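4-amino-4-deoxychorismate lyase (Legionella pneumophila, PDB 3LUL) is a class IV aminotransferase-like protein, of the family that uses pyridoxal phosphate, with that cofactor bound covalently. Local coordinates at residues 5-10 with 105-110; 15-20 with 89-94. All coordinates share one frame; numbering follows the deposited sequence.

Interaction 1 (5-10 with 105-110); sequences RVIEDK and VSQLIF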
loop_
_atom_site.group_PDB
_atom_site.type_symbol
_atom_site.label_atom_id
_atom_site.label_comp_id
_atom_site.label_asym_id
_atom_site.label_seq_id
_atom_site.Cartn_x
_atom_site.Cartn_y
_atom_site.Cartn_z
ATOM N N ARG B 5 -15.595 16.358 4.400
ATOM C CA ARG B 5 -16.190 16.410 5.734
ATOM C C ARG B 5 -15.134 16.141 6.803
ATOM O O ARG B 5 -14.437 15.145 6.713
ATOM C CB ARG B 5 -17.300 15.343 5.814
ATOM C CG ARG B 5 -17.942 15.147 7.185
ATOM C CD ARG B 5 -19.264 14.386 7.076
ATOM N NE ARG B 5 -19.853 14.132 8.396
ATOM C CZ ARG B 5 -19.747 13.001 9.099
ATOM N NH1 ARG B 5 -19.072 11.951 8.639
ATOM N NH2 ARG B 5 -20.336 12.914 10.289
ATOM N N VAL B 6 -15.000 17.009 7.804
ATOM C CA VAL B 6 -14.182 16.637 8.972
ATOM C C VAL B 6 -15.047 15.805 9.919
ATOM O O VAL B 6 -16.109 16.254 10.331
ATOM C CB VAL B 6 -13.591 17.831 9.719
ATOM C CG1 VAL B 6 -12.854 17.354 10.972
ATOM C CG2 VAL B 6 -12.639 18.585 8.811
ATOM N N ILE B 7 -14.599 14.598 10.258
ATOM C CA ILE B 7 -15.258 13.783 11.294
ATOM C C ILE B 7 -14.719 14.239 12.667
ATOM O O ILE B 7 -13.525 14.080 12.953
ATOM C CB ILE B 7 -15.028 12.268 11.102
ATOM C CG1 ILE B 7 -15.384 11.825 9.673
ATOM C CG2 ILE B 7 -15.869 11.462 12.111
ATOM C CD1 ILE B 7 -14.915 10.433 9.372
ATOM N N GLU B 8 -15.603 14.813 13.481
ATOM C CA GLU B 8 -15.267 15.375 14.796
ATOM C C GLU B 8 -15.547 14.340 15.893
ATOM O O GLU B 8 -16.297 13.394 15.680
ATOM C CB GLU B 8 -16.103 16.636 15.092
ATOM C CG GLU B 8 -16.256 17.663 13.951
ATOM C CD GLU B 8 -15.266 18.806 14.028
ATOM O OE1 GLU B 8 -14.116 18.586 14.455
ATOM O OE2 GLU B 8 -15.644 19.931 13.648
ATOM N N ASP B 9 -14.938 14.537 17.057
ATOM C CA ASP B 9 -15.195 13.736 18.254
ATOM C C ASP B 9 -16.666 13.825 18.683
ATOM O O ASP B 9 -17.204 14.929 18.796
ATOM C CB ASP B 9 -14.348 14.259 19.437
ATOM C CG ASP B 9 -12.849 14.383 19.117
ATOM O OD1 ASP B 9 -12.486 14.650 17.950
ATOM O OD2 ASP B 9 -12.032 14.246 20.055
ATOM N N LYS B 10 -17.301 12.676 18.931
ATOM C CA LYS B 10 -18.593 12.633 19.646
ATOM C C LYS B 10 -18.831 11.271 20.297
ATOM O O LYS B 10 -18.409 11.041 21.430
ATOM C CB LYS B 10 -19.757 12.980 18.719
ATOM N N VAL B 105 -17.690 12.325 -1.273
ATOM C CA VAL B 105 -17.305 13.122 -0.101
ATOM C C VAL B 105 -16.124 12.465 0.625
ATOM O O VAL B 105 -16.242 11.358 1.179
ATOM C CB VAL B 105 -18.490 13.365 0.878
ATOM C CG1 VAL B 105 -18.044 14.242 2.080
ATOM C CG2 VAL B 105 -19.686 13.997 0.137
ATOM N N SER B 106 -14.983 13.134 0.581
ATOM C CA SER B 106 -13.821 12.696 1.338
ATOM C C SER B 106 -13.986 13.051 2.822
ATOM O O SER B 106 -14.781 13.919 3.199
ATOM C CB SER B 106 -12.536 13.273 0.739
ATOM O OG SER B 106 -12.568 14.687 0.667
ATOM N N GLN B 107 -13.247 12.337 3.663
ATOM C CA GLN B 107 -13.406 12.434 5.094
ATOM C C GLN B 107 -12.029 12.745 5.647
ATOM O O GLN B 107 -11.042 12.188 5.212
ATOM C CB GLN B 107 -13.963 11.127 5.655
ATOM C CG GLN B 107 -15.133 10.529 4.842
ATOM C CD GLN B 107 -16.452 11.168 5.168
ATOM O OE1 GLN B 107 -16.830 11.241 6.339
ATOM N NE2 GLN B 107 -17.172 11.648 4.141
ATOM N N LEU B 108 -11.975 13.663 6.586
ATOM C CA LEU B 108 -10.738 14.055 7.199
ATOM C C LEU B 108 -10.854 13.816 8.700
ATOM O O LEU B 108 -11.884 14.185 9.308
ATOM C CB LEU B 108 -10.516 15.513 6.875
ATOM C CG LEU B 108 -9.216 16.231 7.151
ATOM C CD1 LEU B 108 -7.976 15.442 6.648
ATOM C CD2 LEU B 108 -9.323 17.611 6.523
ATOM N N ILE B 109 -9.845 13.164 9.288
ATOM C CA ILE B 109 -9.739 12.995 10.737
ATOM C C ILE B 109 -8.397 13.555 11.229
ATOM O O ILE B 109 -7.355 13.338 10.609
ATOM C CB ILE B 109 -9.917 11.528 11.168
ATOM C CG1 ILE B 109 -11.363 11.084 10.901
ATOM C CG2 ILE B 109 -9.521 11.295 12.679
ATOM C CD1 ILE B 109 -11.636 9.585 11.226
ATOM N N PHE B 110 -8.451 14.302 12.335
ATOM C CA PHE B 110 -7.240 14.764 13.030
ATOM C C PHE B 110 -7.077 14.092 14.379
ATOM O O PHE B 110 -8.045 13.939 15.133
ATOM C CB PHE B 110 -7.299 16.264 13.282
ATOM C CG PHE B 110 -7.459 17.084 12.049
ATOM C CD1 PHE B 110 -6.325 17.547 11.376
ATOM C CD2 PHE B 110 -8.729 17.441 11.579
ATOM C CE1 PHE B 110 -6.455 18.336 10.246
ATOM C CE2 PHE B 110 -8.862 18.234 10.452
ATOM C CZ PHE B 110 -7.729 18.687 9.792
HETATM O O HOH W 1 -10.977 15.002 13.689
HETATM O O HOH W 2 -10.786 14.072 16.213
#

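Interaction 2 (15-20 with 89-94); sequences PSFGID and ILSGGP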
loop_
_atom_site.group_PDB
_atom_site.type_symbol
_atom_site.label_atom_id
_atom_site.label_comp_id
_atom_site.label_asym_id
_atom_site.label_seq_id
_atom_site.Cartn_x
_atom_site.Cartn_y
_atom_site.Cartn_z
ATOM N N PRO B 15 -13.257 9.687 16.635
ATOM C CA PRO B 15 -13.866 9.333 15.356
ATOM C C PRO B 15 -13.060 8.278 14.609
ATOM O O PRO B 15 -11.840 8.172 14.814
ATOM C CB PRO B 15 -13.855 10.659 14.580
ATOM C CG PRO B 15 -12.722 11.409 15.124
ATOM C CD PRO B 15 -12.539 10.972 16.565
ATOM N N SER B 16 -13.733 7.507 13.752
ATOM C CA SER B 16 -13.038 6.671 12.765
ATOM C C SER B 16 -13.806 6.613 11.443
ATOM O O SER B 16 -14.856 7.219 11.304
ATOM C CB SER B 16 -12.816 5.256 13.300
ATOM O OG SER B 16 -11.778 4.573 12.570
ATOM N N PHE B 17 -13.251 5.866 10.492
ATOM C CA PHE B 17 -13.819 5.718 9.153
ATOM C C PHE B 17 -14.730 4.491 9.093
ATOM O O PHE B 17 -14.439 3.478 9.716
ATOM C CB PHE B 17 -12.693 5.578 8.141
ATOM C CG PHE B 17 -11.735 6.751 8.125
ATOM C CD1 PHE B 17 -12.102 7.959 7.556
ATOM C CD2 PHE B 17 -10.448 6.623 8.668
ATOM C CE1 PHE B 17 -11.215 9.026 7.528
ATOM C CE2 PHE B 17 -9.556 7.669 8.622
ATOM C CZ PHE B 17 -9.941 8.885 8.067
ATOM N N GLY B 18 -15.822 4.576 8.336
ATOM C CA GLY B 18 -16.806 3.492 8.273
ATOM C C GLY B 18 -16.269 2.409 7.335
ATOM O O GLY B 18 -15.374 2.657 6.536
ATOM N N ILE B 19 -16.839 1.218 7.415
ATOM C CA ILE B 19 -16.253 0.061 6.728
ATOM C C ILE B 19 -16.430 0.148 5.206
ATOM O O ILE B 19 -15.721 -0.502 4.481
ATOM C CB ILE B 19 -16.869 -1.248 7.256
ATOM C CG1 ILE B 19 -15.992 -2.460 6.888
ATOM C CG2 ILE B 19 -18.301 -1.381 6.777
ATOM C CD1 ILE B 19 -14.572 -2.378 7.434
ATOM N N ASP B 20 -17.369 0.960 4.745
ATOM C CA ASP B 20 -17.554 1.229 3.304
ATOM C C ASP B 20 -16.615 2.307 2.728
ATOM O O ASP B 20 -16.749 2.674 1.554
ATOM C CB ASP B 20 -19.011 1.628 3.030
ATOM C CG ASP B 20 -19.429 2.925 3.768
ATOM O OD1 ASP B 20 -18.717 3.346 4.719
ATOM O OD2 ASP B 20 -20.481 3.521 3.423
ATOM N N ILE B 89 -5.546 12.458 8.525
ATOM C CA ILE B 89 -5.789 11.383 7.573
ATOM C C ILE B 89 -6.983 11.768 6.709
ATOM O O ILE B 89 -8.026 12.093 7.246
ATOM C CB ILE B 89 -6.080 10.021 8.258
ATOM C CG1 ILE B 89 -4.960 9.638 9.235
ATOM C CG2 ILE B 89 -6.220 8.921 7.206
ATOM C CD1 ILE B 89 -5.278 8.336 10.030
ATOM N N LEU B 90 -6.794 11.750 5.381
ATOM C CA LEU B 90 -7.839 12.066 4.389
ATOM C C LEU B 90 -8.167 10.768 3.661
ATOM O O LEU B 90 -7.284 10.155 3.041
ATOM C CB LEU B 90 -7.335 13.074 3.363
ATOM C CG LEU B 90 -8.300 13.517 2.269
ATOM C CD1 LEU B 90 -9.378 14.405 2.844
ATOM C CD2 LEU B 90 -7.536 14.240 1.138
ATOM N N SER B 91 -9.415 10.332 3.771
ATOM C CA SER B 91 -9.880 9.117 3.101
ATOM C C SER B 91 -10.632 9.477 1.853
ATOM O O SER B 91 -11.207 10.564 1.757
ATOM C CB SER B 91 -10.830 8.335 3.992
ATOM O OG SER B 91 -12.057 9.010 4.159
ATOM N N GLY B 92 -10.651 8.552 0.903
ATOM C CA GLY B 92 -11.452 8.715 -0.322
ATOM C C GLY B 92 -12.935 8.776 -0.006
ATOM O O GLY B 92 -13.718 9.377 -0.735
ATOM N N GLY B 93 -13.335 8.177 1.108
ATOM C CA GLY B 93 -14.707 8.282 1.605
ATOM C C GLY B 93 -15.592 7.104 1.253
ATOM O O GLY B 93 -15.182 6.217 0.484
ATOM N N PRO B 94 -16.832 7.082 1.819
ATOM C CA PRO B 94 -17.808 6.060 1.487
ATOM C C PRO B 94 -18.097 6.065 0.015
ATOM O O PRO B 94 -18.202 7.124 -0.593
ATOM C CB PRO B 94 -19.073 6.486 2.245
ATOM C CG PRO B 94 -18.629 7.347 3.315
ATOM C CD PRO B 94 -17.304 7.963 2.904
#

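Interaction 1 (5-10 with 105-110)
The guanidinium of Arg5 meets the amide of Gln107 at its edge: NH1 donates to OE1 over 3.3 Å, with OE1 in the guanidinium plane and NH1 in the plane of the amide carbonyl, although the two planes are turned 44° apart. Arg5 reaches this point on an extended chain, CG lying opposite the backbone N (chi1 174°). The amide is gripped at its other end as well, because Gln107, bent at chi2 (-81°), turns NE2 back to Val105 O at 3.1 Å; that nearly straight bond approaches the carbonyl from above its plane. Together the two bonds help to hold the rotation of the amide and are consistent with its oxygen facing Arg5. Against the edge of the Phe110 ring sits Val6, whose CG1 lies 4.1 Å from CE2; CG2 of Val6 also meets CD2 of Leu108. Ile7, just past the last bridged pair, turns its CB toward segment 105-110, 3.9 Å from CG1 of Ile109, while CD1 of Ile7 packs against OE1 of Gln107.

Backbone bonds set the register: Arg5 N to Ser106 O (2.8 Å), Leu108 N to Arg5 O (2.9 Å) and Ile7 N to Leu108 O (2.9 Å). Past Ile7 the chains part, and a water accepts from Phe110 N and lies in hydrogen-bonding position to Ile7 O. Helix 65-78 covers the Val6 and Phe110 side through His71 and Leu72. Arg5 bonds through N to Ser106 and through O to Leu108, flanking its partner Gln107: the parallel pattern, with strand 4-6 an outer strand, within this chain, of a mixed five-stranded sheet.

Interaction 2 (15-20 with 89-94)
Phe17 is the first residue from 15 onward to touch segment 89-94, and its ring provides the buried half of the contact. Its CG stands opposite the carbonyl carbon (chi1 -59°), which swings the ring over the end of strand 84-91. There the ring spans two residues whose side chains point to the same side of the strand. CZ lies 3.8 Å from CG2 of Ile89, the branch that stands opposite that residue's backbone N, and CE1 is 3.5 Å from OG of Ser91. Both approaches are oblique to the ring, whereas Ile89 O lies at the ring edge, in its plane, 3.8 Å from CZ. The Ser91 hydroxyl has its polar needs met elsewhere: it is hydrogen-bonded to Asp21 OD2, with a weak bond to Gln107 O, so its contact with the ring is one of packing.

Three residues farther on, the chain comes back to the segment at Asp20. Its carboxylate oxygen OD2 lies 3.5 Å from CB of Pro94, and its backbone O receives a CA-H...O contact from Pro94 CA, also 3.5 Å long and with an angle of 159° at the hydrogen. No conventional hydrogen bond joins the two segments, and the backbones draw together from 8.0 Å between the CA atoms of Phe17 and Ser91 to 5.2 Å between those of Asp20 and Pro94. Just beyond the loop segment, Asp21 OD1 accepts from Gly93 N.

Residues 17-20 run roughly alongside 89-94, 29° apart in direction, on one side of the sheet, where Phe17 also packs on Ile109 of strand 106-113 and on Ile19 of the second subunit; Leu90, pointing away from the loop, meets Leu50 and Ala54 of helix 43-57.

Both contacts reach the same five-stranded sheet, their centres about 8 Å apart, and strands 106-113 and 84-91 join them directly: Gln107 O and Ser91 N are 2.9 Å apart, a probable hydrogen bond. Interaction 2 is nested within the chain loop that interaction 1 closes. Their chemistry differs with position. Interaction 1 is strand pairing at the sheet margin, held by backbone bonds, partly buried and with an exposed arginine; interaction 2 has no direct hydrogen bond and lays a loop on the sheet, buried at its aromatic end and exposed at Asp20 and Pro94. The second subunit lies within reach of six residues of interaction 2 but one of interaction 1.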